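Local structure of TatD-related deoxyribonuclease (Thermotoga maritima, 1J6O) at residues 15-20 with 101-106; 235-240 with 250-255. The protein probably acts as a metal-dependent deoxyribonuclease of the TatD family, hydrolysing ester bonds in DNA on a TIM-barrel scaffold. All blocks are in the same frame, centred on the assembly; numbering follows the deposited sequence.

The two contacts belong to different layers of one barrel. Contact 1 (15-20 with 101-106) has its centre about 4 Å from the centre of the chain and joins side chains from the first and fourth strands, where His17, His19 and Glu103 are predicted ligands of a divalent metal. Contact 2 (235-240 with 250-255) has its centre about 16 Å from the centre of the chain and pairs two helices outside the sheet, away from the predicted metal sites. The centres of contact 1 and contact 2 are about 20 Å apart and the nearest atoms of the two contacts about 6 Å, without touching. Strand 13-18 relates them: it carries His17 into contact 1, while its Met13 meets Val237 and Asp252 of contact 2.

Contact 1 of 2, residues 15-20 with 101-106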
loop_
_atom_site.group_PDB
_atom_site.type_symbol
_atom_site.label_atom_id
_atom_site.label_comp_id
_atom_site.label_asym_id
_atom_site.label_seq_id
_atom_site.Cartn_x
_atom_site.Cartn_y
_atom_site.Cartn_z
ATOM N N ASP A 15 -3.635 -4.542 -7.168
ATOM C CA ASP A 15 -3.169 -4.801 -5.789
ATOM C C ASP A 15 -2.169 -3.683 -5.531
ATOM O O ASP A 15 -1.058 -3.710 -6.071
ATOM C CB ASP A 15 -2.430 -6.137 -5.679
ATOM C CG ASP A 15 -2.050 -6.478 -4.240
ATOM O OD1 ASP A 15 -2.114 -5.586 -3.351
ATOM O OD2 ASP A 15 -1.673 -7.649 -4.018
ATOM N N THR A 16 -2.532 -2.717 -4.693
ATOM C CA THR A 16 -1.619 -1.594 -4.406
ATOM C C THR A 16 -0.576 -1.830 -3.316
ATOM O O THR A 16 0.164 -0.903 -2.950
ATOM C CB THR A 16 -2.408 -0.305 -4.043
ATOM O OG1 THR A 16 -3.195 -0.562 -2.876
ATOM C CG2 THR A 16 -3.333 0.122 -5.183
ATOM N N HIS A 17 -0.493 -3.054 -2.794
ATOM C CA HIS A 17 0.490 -3.310 -1.759
ATOM C C HIS A 17 0.851 -4.779 -1.732
ATOM O O HIS A 17 0.212 -5.563 -1.023
ATOM C CB HIS A 17 -0.066 -2.884 -0.381
ATOM C CG HIS A 17 0.992 -2.551 0.625
ATOM N ND1 HIS A 17 1.377 -1.254 0.893
ATOM C CD2 HIS A 17 1.744 -3.338 1.430
ATOM C CE1 HIS A 17 2.317 -1.258 1.828
ATOM N NE2 HIS A 17 2.556 -2.511 2.170
ATOM N N ALA A 18 1.880 -5.166 -2.480
ATOM C CA ALA A 18 2.287 -6.565 -2.500
ATOM C C ALA A 18 3.786 -6.719 -2.128
ATOM O O ALA A 18 4.531 -5.757 -2.218
ATOM C CB ALA A 18 2.064 -7.096 -3.873
ATOM N N HIS A 19 4.204 -7.917 -1.708
ATOM C CA HIS A 19 5.614 -8.177 -1.352
ATOM C C HIS A 19 5.903 -9.524 -2.021
ATOM O O HIS A 19 6.246 -10.531 -1.334
ATOM C CB HIS A 19 5.785 -8.352 0.172
ATOM C CG HIS A 19 5.267 -7.199 0.979
ATOM N ND1 HIS A 19 5.911 -5.982 1.030
ATOM C CD2 HIS A 19 4.199 -7.097 1.813
ATOM C CE1 HIS A 19 5.273 -5.183 1.871
ATOM N NE2 HIS A 19 4.233 -5.838 2.364
ATOM N N LEU A 20 5.815 -9.544 -3.345
ATOM C CA LEU A 20 6.040 -10.771 -4.107
ATOM C C LEU A 20 7.455 -11.301 -4.060
ATOM O O LEU A 20 7.700 -12.480 -4.367
ATOM C CB LEU A 20 5.585 -10.551 -5.557
ATOM C CG LEU A 20 4.067 -10.365 -5.700
ATOM C CD1 LEU A 20 3.713 -9.727 -7.069
ATOM C CD2 LEU A 20 3.393 -11.719 -5.548
ATOM N N ILE A 101 7.113 6.018 -2.803
ATOM C CA ILE A 101 8.088 5.940 -1.725
ATOM C C ILE A 101 7.315 5.300 -0.574
ATOM O O ILE A 101 6.241 5.788 -0.174
ATOM C CB ILE A 101 8.616 7.343 -1.254
ATOM C CG1 ILE A 101 9.479 7.990 -2.339
ATOM C CG2 ILE A 101 9.495 7.162 0.025
ATOM C CD1 ILE A 101 10.732 7.208 -2.705
ATOM N N GLY A 102 7.861 4.193 -0.065
ATOM C CA GLY A 102 7.262 3.451 1.036
ATOM C C GLY A 102 7.678 1.996 0.835
ATOM O O GLY A 102 8.192 1.652 -0.230
ATOM N N GLU A 103 7.389 1.111 1.775
ATOM C CA GLU A 103 6.671 1.397 3.010
ATOM C C GLU A 103 7.380 2.316 4.005
ATOM O O GLU A 103 8.579 2.181 4.257
ATOM C CB GLU A 103 6.337 0.049 3.676
ATOM C CG GLU A 103 5.023 0.039 4.401
ATOM C CD GLU A 103 4.547 -1.361 4.753
ATOM O OE1 GLU A 103 4.739 -2.310 3.953
ATOM O OE2 GLU A 103 3.962 -1.501 5.846
ATOM N N THR A 104 6.645 3.298 4.512
ATOM C CA THR A 104 7.210 4.235 5.488
ATOM C C THR A 104 6.079 4.649 6.420
ATOM O O THR A 104 4.911 4.629 6.040
ATOM C CB THR A 104 7.853 5.483 4.805
ATOM O OG1 THR A 104 8.440 6.324 5.813
ATOM C CG2 THR A 104 6.838 6.270 4.023
ATOM N N GLY A 105 6.405 4.984 7.662
ATOM C CA GLY A 105 5.348 5.382 8.568
ATOM C C GLY A 105 5.747 5.185 10.008
ATOM O O GLY A 105 6.929 5.307 10.350
ATOM N N LEU A 106 4.760 4.855 10.836
ATOM C CA LEU A 106 4.967 4.640 12.261
ATOM C C LEU A 106 4.219 3.417 12.755
ATOM O O LEU A 106 3.077 3.167 12.348
ATOM C CB LEU A 106 4.409 5.836 13.050
ATOM C CG LEU A 106 4.857 7.245 12.716
ATOM C CD1 LEU A 106 4.068 8.247 13.580
ATOM C CD2 LEU A 106 6.364 7.349 12.968
#
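His17 throws its ring across to Glu103 with CG anti to the backbone N (chi1 -155°), and Glu103 answers with a chain extended beyond CG; together they bridge backbones whose CA atoms, in His17 and Glu103, stay 9.1 Å apart. The two side chains cross at about a right angle. His17 NE2 donates to Glu103 OE1 at 2.8 Å. The oxygen sits almost in the plane of the imidazole, but the N-H arrives from well above the carboxylate plane, and the bond is bent, with an angle of 146° at the hydrogen. His19 comes to the same oxygen differently: its CE1 edge lies 3.6 Å from Glu103 OE1, with ring and carboxylate nearly coplanar. Its NE2 is instead hydrogen-bonded to Asp214, and its ND1 to the carbonyl of Val47.

Both histidines belong to the His-X-His motif at the end of the first barrel strand, familiar from amidohydrolase-like TIM-barrel metalloenzymes, and with Glu103 and Asp214 they are predicted to hold one divalent cation. Glu103 OE2 has a weak hydrogen bond to His164, a predicted ligand of the second metal, consistent with a carboxylate placed between two metal positions. Were Glu103 replaced by alanine, His17 NE2 would probably lose its acceptor and the first metal one of its predicted ligands. Just before His17 in the chain, an Asx turn holds the corner: His17 N donates to Asp15 OD1 at 3.1 Å, and Asp15 OD2 is in turn hydrogen-bonded to Thr213. A cis peptide precedes Glu103 where strand 98-107 turns its own corner.

Contact 2 of 2, residues 235-240 with 250-255; sequences YVVETI and KVDEAT
Val251 is the hub of this contact, touched by Val237 and Ile240 from successive turns of the helix facing it. Ile240 lays CG2 3.7 Å from Val251 CG1, the same methyl being 4.0 Å from Val251 CG2, so it covers both branches of the valine. Val237 reaches the valine nearer its stem, its CG1 4.0 Å from Val251 CB, as the two side chains run past each other in opposite directions. Asp252 closes the group with CG beside its backbone N (chi1 -69°), which swings the carboxylate toward Val237. There Asp252 OD1 lies 3.3 Å from Val237 CG2 and 3.4 Å from Val237 CG1, close against both methyls.

The axes of the two short helical segments come within 9.8 Å, at a crossing angle of 110°, steep enough to limit the contact to this small patch, about 205 Å² in all. Helices 233-244 and 248-264 follow one another in the chain and pack outside the barrel strands: Leu211 of strand 209-211 touches Val237 and Ile240, and Met13 of strand 13-18 touches Val237 and Asp252. The solvent side is looser: Lys250 is exposed, and Glu238 starts off away from the other helix. Thr255 turns its hydroxyl back on its own helix, its OG1 donating a hydrogen bond to Val251 O at 2.7 Å, while its backbone N reaches that oxygen from the opposite face.

The helix pair is thus joined by methyl packing, with one polar intruder: buried Asp252 OD1 has no partner in the model, and burial may favour the protonated acid, though the nearby N-terminus of helix 248-264 would tend to oppose this.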
loop_
_atom_site.group_PDB
_atom_site.type_symbol
_atom_site.label_atom_id
_atom_site.label_comp_id
_atom_site.label_asym_id
_atom_site.label_seq_id
_atom_site.Cartn_x
_atom_site.Cartn_y
_atom_site.Cartn_z
ATOM N N TYR A 235 -12.121 -11.673 -3.128
ATOM C CA TYR A 235 -12.923 -11.783 -1.921
ATOM C C TYR A 235 -13.057 -10.453 -1.242
ATOM O O TYR A 235 -14.083 -10.191 -0.595
ATOM C CB TYR A 235 -12.294 -12.817 -0.969
ATOM C CG TYR A 235 -12.234 -14.187 -1.611
ATOM C CD1 TYR A 235 -13.391 -14.930 -1.818
ATOM C CD2 TYR A 235 -11.033 -14.691 -2.101
ATOM C CE1 TYR A 235 -13.356 -16.143 -2.515
ATOM C CE2 TYR A 235 -10.985 -15.888 -2.792
ATOM C CZ TYR A 235 -12.145 -16.607 -3.000
ATOM O OH TYR A 235 -12.069 -17.773 -3.725
ATOM N N VAL A 236 -12.030 -9.611 -1.388
ATOM C CA VAL A 236 -12.050 -8.282 -0.776
ATOM C C VAL A 236 -13.075 -7.443 -1.532
ATOM O O VAL A 236 -13.852 -6.698 -0.926
ATOM C CB VAL A 236 -10.638 -7.607 -0.845
ATOM C CG1 VAL A 236 -10.702 -6.141 -0.362
ATOM C CG2 VAL A 236 -9.669 -8.410 0.050
ATOM N N VAL A 237 -13.048 -7.546 -2.856
ATOM C CA VAL A 237 -13.978 -6.803 -3.681
ATOM C C VAL A 237 -15.418 -7.280 -3.371
ATOM O O VAL A 237 -16.350 -6.474 -3.243
ATOM C CB VAL A 237 -13.675 -7.043 -5.174
ATOM C CG1 VAL A 237 -14.866 -6.590 -6.033
ATOM C CG2 VAL A 237 -12.399 -6.284 -5.582
ATOM N N GLU A 238 -15.587 -8.596 -3.264
ATOM C CA GLU A 238 -16.898 -9.167 -2.975
ATOM C C GLU A 238 -17.471 -8.546 -1.716
ATOM O O GLU A 238 -18.598 -8.041 -1.719
ATOM C CB GLU A 238 -16.780 -10.676 -2.812
ATOM C CG GLU A 238 -18.032 -11.360 -2.330
ATOM C CD GLU A 238 -17.889 -12.869 -2.404
ATOM O OE1 GLU A 238 -16.822 -13.379 -1.986
ATOM O OE2 GLU A 238 -18.839 -13.534 -2.879
ATOM N N THR A 239 -16.698 -8.554 -0.641
ATOM C CA THR A 239 -17.179 -7.974 0.605
ATOM C C THR A 239 -17.498 -6.492 0.449
ATOM O O THR A 239 -18.562 -6.029 0.895
ATOM C CB THR A 239 -16.148 -8.185 1.752
ATOM O OG1 THR A 239 -16.047 -9.588 2.038
ATOM C CG2 THR A 239 -16.559 -7.443 3.023
ATOM N N ILE A 240 -16.593 -5.737 -0.177
ATOM C CA ILE A 240 -16.840 -4.308 -0.352
ATOM C C ILE A 240 -18.122 -4.065 -1.117
ATOM O O ILE A 240 -18.910 -3.191 -0.744
ATOM C CB ILE A 240 -15.667 -3.617 -1.076
ATOM C CG1 ILE A 240 -14.428 -3.662 -0.166
ATOM C CG2 ILE A 240 -16.028 -2.164 -1.442
ATOM C CD1 ILE A 240 -13.156 -3.131 -0.848
ATOM N N LYS A 250 -18.610 -2.174 -10.062
ATOM C CA LYS A 250 -18.459 -0.790 -9.597
ATOM C C LYS A 250 -17.266 -0.636 -8.671
ATOM O O LYS A 250 -16.559 0.383 -8.714
ATOM C CB LYS A 250 -19.723 -0.282 -8.877
ATOM C CG LYS A 250 -20.988 -0.239 -9.756
ATOM C CD LYS A 250 -21.789 1.063 -9.522
ATOM C CE LYS A 250 -23.229 0.922 -9.999
ATOM N NZ LYS A 250 -23.290 0.375 -11.392
ATOM N N VAL A 251 -17.049 -1.637 -7.831
ATOM C CA VAL A 251 -15.929 -1.584 -6.914
ATOM C C VAL A 251 -14.621 -1.670 -7.713
ATOM O O VAL A 251 -13.685 -0.901 -7.489
ATOM C CB VAL A 251 -15.968 -2.745 -5.915
ATOM C CG1 VAL A 251 -14.855 -2.570 -4.917
ATOM C CG2 VAL A 251 -17.325 -2.786 -5.204
ATOM N N ASP A 252 -14.574 -2.601 -8.657
ATOM C CA ASP A 252 -13.382 -2.783 -9.481
ATOM C C ASP A 252 -13.034 -1.565 -10.303
ATOM O O ASP A 252 -11.882 -1.165 -10.351
ATOM C CB ASP A 252 -13.538 -3.947 -10.459
ATOM C CG ASP A 252 -13.558 -5.305 -9.781
ATOM O OD1 ASP A 252 -13.010 -5.459 -8.685
ATOM O OD2 ASP A 252 -14.130 -6.247 -10.376
ATOM N N GLU A 253 -14.027 -0.987 -10.976
ATOM C CA GLU A 253 -13.768 0.181 -11.792
ATOM C C GLU A 253 -13.225 1.342 -11.008
ATOM O O GLU A 253 -12.211 1.933 -11.387
ATOM C CB GLU A 253 -15.029 0.627 -12.541
ATOM C CG GLU A 253 -14.788 1.891 -13.344
ATOM N N ALA A 254 -13.925 1.681 -9.932
ATOM C CA ALA A 254 -13.550 2.773 -9.072
ATOM C C ALA A 254 -12.177 2.607 -8.412
ATOM O O ALA A 254 -11.341 3.527 -8.464
ATOM C CB ALA A 254 -14.648 2.978 -7.992
ATOM N N THR A 255 -11.920 1.451 -7.800
ATOM C CA THR A 255 -10.616 1.271 -7.150
ATOM C C THR A 255 -9.453 1.222 -8.135
ATOM O O THR A 255 -8.358 1.711 -7.838
ATOM C CB THR A 255 -10.596 0.000 -6.251
ATOM O OG1 THR A 255 -10.992 -1.146 -7.009
ATOM C CG2 THR A 255 -11.553 0.204 -5.052
#